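Local structure of CDP-glucose-4,6-dehydratase (Yersinia pseudotuberculosis, 1RKX) at residues L212-I223 against M279-Q290. The protein converts CDP-D-glucose to CDP-4-dehydro-6-deoxy-D-glucose with loss of water, using a bound NAD cofactor, as a member of the short-chain dehydrogenase/reductase (SDR) family. Numbering follows the deposited sequence.
Sequences LRAFEQSQPVII and MVKYWGEGASWQ
Two helix-turn-strand units, 212-223 and 279-290, lie side by side and pair their strands in a small two-stranded parallel sheet, with the ring of Phe215 from helix 207-216 packed against the C-terminal turn of helix 272-283 and Ala287, in the loop that leads to its strand. Val221 N donates to Ser288 O, Gln290 N returns a bond to Val221 O, and Ile223 N reaches Gln290 O (2.7 Å), the alternation expected of parallel strands. Ala287 CB sits over one face of the Phe215 ring, 3.5 Å from Phe215 CE2, while Val280 CG2 meets Phe215 CZ obliquely at 3.6 Å. Phe215 CB in turn lies over the six-membered ring of Trp283 in a CH-pi contact, and the two aromatic planes are inclined at 49°. With CG anti to the backbone N (chi1 -171°), the Trp283 indole runs counter to the Phe215 side chain and turns a face to Phe215 CB. Leu212 CD2 extends this apolar layer to Met279 CE (3.8 Å). On the sheet face carrying Val221 and Trp289, Ile223 CD1 meets Trp289 CE3 obliquely at 3.2 Å. A Schellman motif with Ser218 at C-prime ends helix 207-216. Helix 322-338 packs on Trp283 through Val330 and Leu337; Val276 of helix 272-283 touches Val221 and Ile223, and Ile211 of helix 207-216 touches Val221, so both helices cover the Val221 face.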
loop_
_atom_site.group_PDB
_atom_site.type_symbol
_atom_site.label_atom_id
_atom_site.label_comp_id
_atom_site.label_asym_id
_atom_site.label_seq_id
_atom_site.Cartn_x
_atom_site.Cartn_y
_atom_site.Cartn_z
ATOM N N LEU C 212 -18.120 -27.034 26.716
ATOM C CA LEU C 212 -19.380 -27.202 27.426
ATOM C C LEU C 212 -19.904 -28.633 27.283
ATOM O O LEU C 212 -20.488 -29.181 28.219
ATOM C CB LEU C 212 -20.403 -26.182 26.907
ATOM C CG LEU C 212 -20.050 -24.717 27.218
ATOM C CD1 LEU C 212 -20.958 -23.765 26.448
ATOM C CD2 LEU C 212 -20.164 -24.482 28.715
ATOM N N ARG C 213 -19.684 -29.240 26.120
ATOM C CA ARG C 213 -20.127 -30.611 25.891
ATOM C C ARG C 213 -19.356 -31.562 26.802
ATOM O O ARG C 213 -19.896 -32.564 27.276
ATOM C CB ARG C 213 -19.909 -31.022 24.429
ATOM C CG ARG C 213 -20.820 -30.333 23.423
ATOM C CD ARG C 213 -20.750 -31.039 22.073
ATOM N NE ARG C 213 -21.611 -30.428 21.061
ATOM C CZ ARG C 213 -21.285 -29.365 20.327
ATOM N NH1 ARG C 213 -20.105 -28.777 20.479
ATOM N NH2 ARG C 213 -22.143 -28.890 19.435
ATOM N N ALA C 214 -18.087 -31.248 27.035
ATOM C CA ALA C 214 -17.252 -32.071 27.899
ATOM C C ALA C 214 -17.737 -31.929 29.340
ATOM O O ALA C 214 -17.965 -32.927 30.027
ATOM C CB ALA C 214 -15.795 -31.634 27.791
ATOM N N PHE C 215 -17.887 -30.685 29.789
ATOM C CA PHE C 215 -18.353 -30.404 31.144
ATOM C C PHE C 215 -19.703 -31.079 31.335
ATOM O O PHE C 215 -19.981 -31.689 32.368
ATOM C CB PHE C 215 -18.512 -28.893 31.352
ATOM C CG PHE C 215 -17.211 -28.141 31.443
ATOM C CD1 PHE C 215 -17.211 -26.761 31.619
ATOM C CD2 PHE C 215 -15.989 -28.805 31.377
ATOM C CE1 PHE C 215 -16.016 -26.051 31.730
ATOM C CE2 PHE C 215 -14.786 -28.105 31.485
ATOM C CZ PHE C 215 -14.802 -26.727 31.663
ATOM N N GLU C 216 -20.528 -30.953 30.305
ATOM C CA GLU C 216 -21.870 -31.513 30.266
ATOM C C GLU C 216 -21.874 -32.993 30.637
ATOM O O GLU C 216 -22.688 -33.438 31.446
ATOM C CB GLU C 216 -22.422 -31.336 28.857
ATOM C CG GLU C 216 -23.897 -31.089 28.766
ATOM C CD GLU C 216 -24.299 -30.706 27.361
ATOM O OE1 GLU C 216 -24.150 -31.547 26.452
ATOM O OE2 GLU C 216 -24.750 -29.561 27.164
ATOM N N GLN C 217 -20.964 -33.752 30.037
ATOM C CA GLN C 217 -20.872 -35.183 30.290
ATOM C C GLN C 217 -19.817 -35.529 31.332
ATOM O O GLN C 217 -19.380 -36.675 31.425
ATOM C CB GLN C 217 -20.561 -35.922 28.988
ATOM C CG GLN C 217 -21.605 -35.729 27.902
ATOM C CD GLN C 217 -21.283 -36.500 26.634
ATOM O OE1 GLN C 217 -22.040 -36.461 25.664
ATOM N NE2 GLN C 217 -20.154 -37.206 26.636
ATOM N N SER C 218 -19.412 -34.536 32.117
ATOM C CA SER C 218 -18.404 -34.746 33.146
ATOM C C SER C 218 -17.180 -35.436 32.559
ATOM O O SER C 218 -16.503 -36.209 33.236
ATOM C CB SER C 218 -18.975 -35.589 34.288
ATOM O OG SER C 218 -20.036 -34.910 34.937
ATOM N N GLN C 219 -16.911 -35.156 31.287
ATOM C CA GLN C 219 -15.764 -35.726 30.592
ATOM C C GLN C 219 -14.673 -34.663 30.524
ATOM O O GLN C 219 -14.959 -33.483 30.336
ATOM C CB GLN C 219 -16.154 -36.136 29.169
ATOM C CG GLN C 219 -17.217 -37.212 29.089
ATOM C CD GLN C 219 -16.744 -38.529 29.661
ATOM O OE1 GLN C 219 -15.742 -39.088 29.212
ATOM N NE2 GLN C 219 -17.461 -39.035 30.656
ATOM N N PRO C 220 -13.405 -35.064 30.695
ATOM C CA PRO C 220 -12.324 -34.078 30.634
ATOM C C PRO C 220 -12.251 -33.494 29.228
ATOM O O PRO C 220 -12.341 -34.227 28.244
ATOM C CB PRO C 220 -11.082 -34.902 30.974
ATOM C CG PRO C 220 -11.628 -36.000 31.837
ATOM C CD PRO C 220 -12.887 -36.381 31.104
ATOM N N VAL C 221 -12.104 -32.179 29.126
ATOM C CA VAL C 221 -12.011 -31.559 27.815
ATOM C C VAL C 221 -10.572 -31.680 27.322
ATOM O O VAL C 221 -9.630 -31.275 28.005
ATOM C CB VAL C 221 -12.440 -30.072 27.850
ATOM C CG1 VAL C 221 -11.612 -29.306 28.859
ATOM C CG2 VAL C 221 -12.299 -29.460 26.462
ATOM N N ILE C 222 -10.412 -32.266 26.140
ATOM C CA ILE C 222 -9.096 -32.454 25.549
ATOM C C ILE C 222 -8.678 -31.202 24.792
ATOM O O ILE C 222 -9.446 -30.659 23.998
ATOM C CB ILE C 222 -9.090 -33.639 24.568
ATOM C CG1 ILE C 222 -9.606 -34.897 25.268
ATOM C CG2 ILE C 222 -7.680 -33.865 24.040
ATOM C CD1 ILE C 222 -9.748 -36.093 24.348
ATOM N N ILE C 223 -7.454 -30.753 25.040
ATOM C CA ILE C 223 -6.932 -29.565 24.384
ATOM C C ILE C 223 -5.811 -29.927 23.421
ATOM O O ILE C 223 -4.937 -30.728 23.754
ATOM C CB ILE C 223 -6.375 -28.565 25.414
ATOM C CG1 ILE C 223 -7.485 -28.126 26.367
ATOM C CG2 ILE C 223 -5.769 -27.364 24.699
ATOM C CD1 ILE C 223 -7.035 -27.104 27.383
ATOM N N MET C 279 -12.962 -21.451 32.501
ATOM C CA MET C 279 -14.266 -22.094 32.405
ATOM C C MET C 279 -14.389 -23.237 33.405
ATOM O O MET C 279 -15.476 -23.505 33.919
ATOM C CB MET C 279 -14.507 -22.601 30.983
ATOM C CG MET C 279 -14.751 -21.482 29.986
ATOM S SD MET C 279 -15.141 -22.083 28.340
ATOM C CE MET C 279 -16.876 -22.563 28.545
ATOM N N VAL C 280 -13.276 -23.910 33.675
ATOM C CA VAL C 280 -13.271 -25.002 34.642
ATOM C C VAL C 280 -13.600 -24.429 36.016
ATOM O O VAL C 280 -14.331 -25.038 36.798
ATOM C CB VAL C 280 -11.888 -25.693 34.705
ATOM C CG1 VAL C 280 -11.778 -26.540 35.965
ATOM C CG2 VAL C 280 -11.694 -26.571 33.481
ATOM N N LYS C 281 -13.060 -23.248 36.296
ATOM C CA LYS C 281 -13.281 -22.576 37.568
ATOM C C LYS C 281 -14.715 -22.080 37.689
ATOM O O LYS C 281 -15.312 -22.137 38.763
ATOM C CB LYS C 281 -12.316 -21.398 37.716
ATOM C CG LYS C 281 -10.851 -21.794 37.666
ATOM C CD LYS C 281 -9.941 -20.582 37.793
ATOM C CE LYS C 281 -8.477 -20.982 37.691
ATOM N NZ LYS C 281 -7.572 -19.804 37.785
ATOM N N TYR C 282 -15.265 -21.588 36.587
ATOM C CA TYR C 282 -16.633 -21.089 36.592
ATOM C C TYR C 282 -17.628 -22.235 36.662
ATOM O O TYR C 282 -18.716 -22.090 37.223
ATOM C CB TYR C 282 -16.897 -20.252 35.339
ATOM C CG TYR C 282 -16.128 -18.953 35.302
ATOM C CD1 TYR C 282 -16.030 -18.213 34.126
ATOM C CD2 TYR C 282 -15.503 -18.455 36.447
ATOM C CE1 TYR C 282 -15.328 -17.011 34.089
ATOM C CE2 TYR C 282 -14.800 -17.256 36.420
ATOM C CZ TYR C 282 -14.715 -16.540 35.238
ATOM O OH TYR C 282 -14.008 -15.361 35.204
ATOM N N TRP C 283 -17.248 -23.377 36.098
ATOM C CA TRP C 283 -18.120 -24.540 36.095
ATOM C C TRP C 283 -18.110 -25.252 37.438
ATOM O O TRP C 283 -19.163 -25.495 38.026
ATOM C CB TRP C 283 -17.702 -25.514 34.993
ATOM C CG TRP C 283 -18.679 -26.630 34.806
ATOM C CD1 TRP C 283 -18.714 -27.817 35.482
ATOM C CD2 TRP C 283 -19.798 -26.644 33.911
ATOM N NE1 TRP C 283 -19.787 -28.570 35.063
ATOM C CE2 TRP C 283 -20.469 -27.874 34.100
ATOM C CE3 TRP C 283 -20.300 -25.737 32.968
ATOM C CZ2 TRP C 283 -21.617 -28.219 33.380
ATOM C CZ3 TRP C 283 -21.443 -26.080 32.252
ATOM C CH2 TRP C 283 -22.088 -27.312 32.464
ATOM N N GLY C 284 -16.918 -25.587 37.919
ATOM C CA GLY C 284 -16.803 -26.269 39.193
ATOM C C GLY C 284 -16.822 -27.776 39.040
ATOM O O GLY C 284 -16.646 -28.299 37.939
ATOM N N GLU C 285 -17.042 -28.473 40.151
ATOM C CA GLU C 285 -17.078 -29.930 40.158
ATOM C C GLU C 285 -17.657 -30.496 38.869
ATOM O O GLU C 285 -18.742 -30.107 38.438
ATOM C CB GLU C 285 -17.885 -30.432 41.355
ATOM C CG GLU C 285 -17.266 -30.075 42.699
ATOM C CD GLU C 285 -18.035 -30.652 43.870
ATOM O OE1 GLU C 285 -18.165 -31.894 43.941
ATOM O OE2 GLU C 285 -18.508 -29.866 44.719
ATOM N N GLY C 286 -16.915 -31.415 38.260
ATOM C CA GLY C 286 -17.355 -32.024 37.020
ATOM C C GLY C 286 -16.612 -31.460 35.823
ATOM O O GLY C 286 -16.925 -31.788 34.676
ATOM N N ALA C 287 -15.623 -30.610 36.088
ATOM C CA ALA C 287 -14.840 -30.001 35.020
ATOM C C ALA C 287 -13.339 -30.199 35.214
ATOM O O ALA C 287 -12.812 -30.028 36.311
ATOM C CB ALA C 287 -15.158 -28.513 34.927
ATOM N N SER C 288 -12.661 -30.563 34.132
ATOM C CA SER C 288 -11.216 -30.781 34.136
ATOM C C SER C 288 -10.759 -30.791 32.683
ATOM O O SER C 288 -11.585 -30.756 31.770
ATOM C CB SER C 288 -10.874 -32.123 34.787
ATOM O OG SER C 288 -11.260 -33.201 33.952
ATOM N N TRP C 289 -9.451 -30.845 32.460
ATOM C CA TRP C 289 -8.936 -30.856 31.095
ATOM C C TRP C 289 -7.599 -31.564 30.974
ATOM O O TRP C 289 -6.858 -31.694 31.947
ATOM C CB TRP C 289 -8.788 -29.430 30.566
ATOM C CG TRP C 289 -7.873 -28.575 31.385
ATOM C CD1 TRP C 289 -8.146 -28.005 32.593
ATOM C CD2 TRP C 289 -6.533 -28.192 31.053
ATOM N NE1 TRP C 289 -7.061 -27.287 33.036
ATOM C CE2 TRP C 289 -6.056 -27.384 32.109
ATOM C CE3 TRP C 289 -5.687 -28.452 29.966
ATOM C CZ2 TRP C 289 -4.771 -26.832 32.111
ATOM C CZ3 TRP C 289 -4.409 -27.902 29.966
ATOM C CH2 TRP C 289 -3.964 -27.101 31.034
ATOM N N GLN C 290 -7.299 -32.012 29.761
ATOM C CA GLN C 290 -6.051 -32.705 29.480
ATOM C C GLN C 290 -5.532 -32.270 28.117
ATOM O O GLN C 290 -6.313 -31.921 27.230
ATOM C CB GLN C 290 -6.272 -34.218 29.488
ATOM C CG GLN C 290 -6.748 -34.776 30.825
ATOM C CD GLN C 290 -5.790 -34.471 31.964
ATOM O OE1 GLN C 290 -4.597 -34.764 31.882
ATOM N NE2 GLN C 290 -6.313 -33.887 33.036
#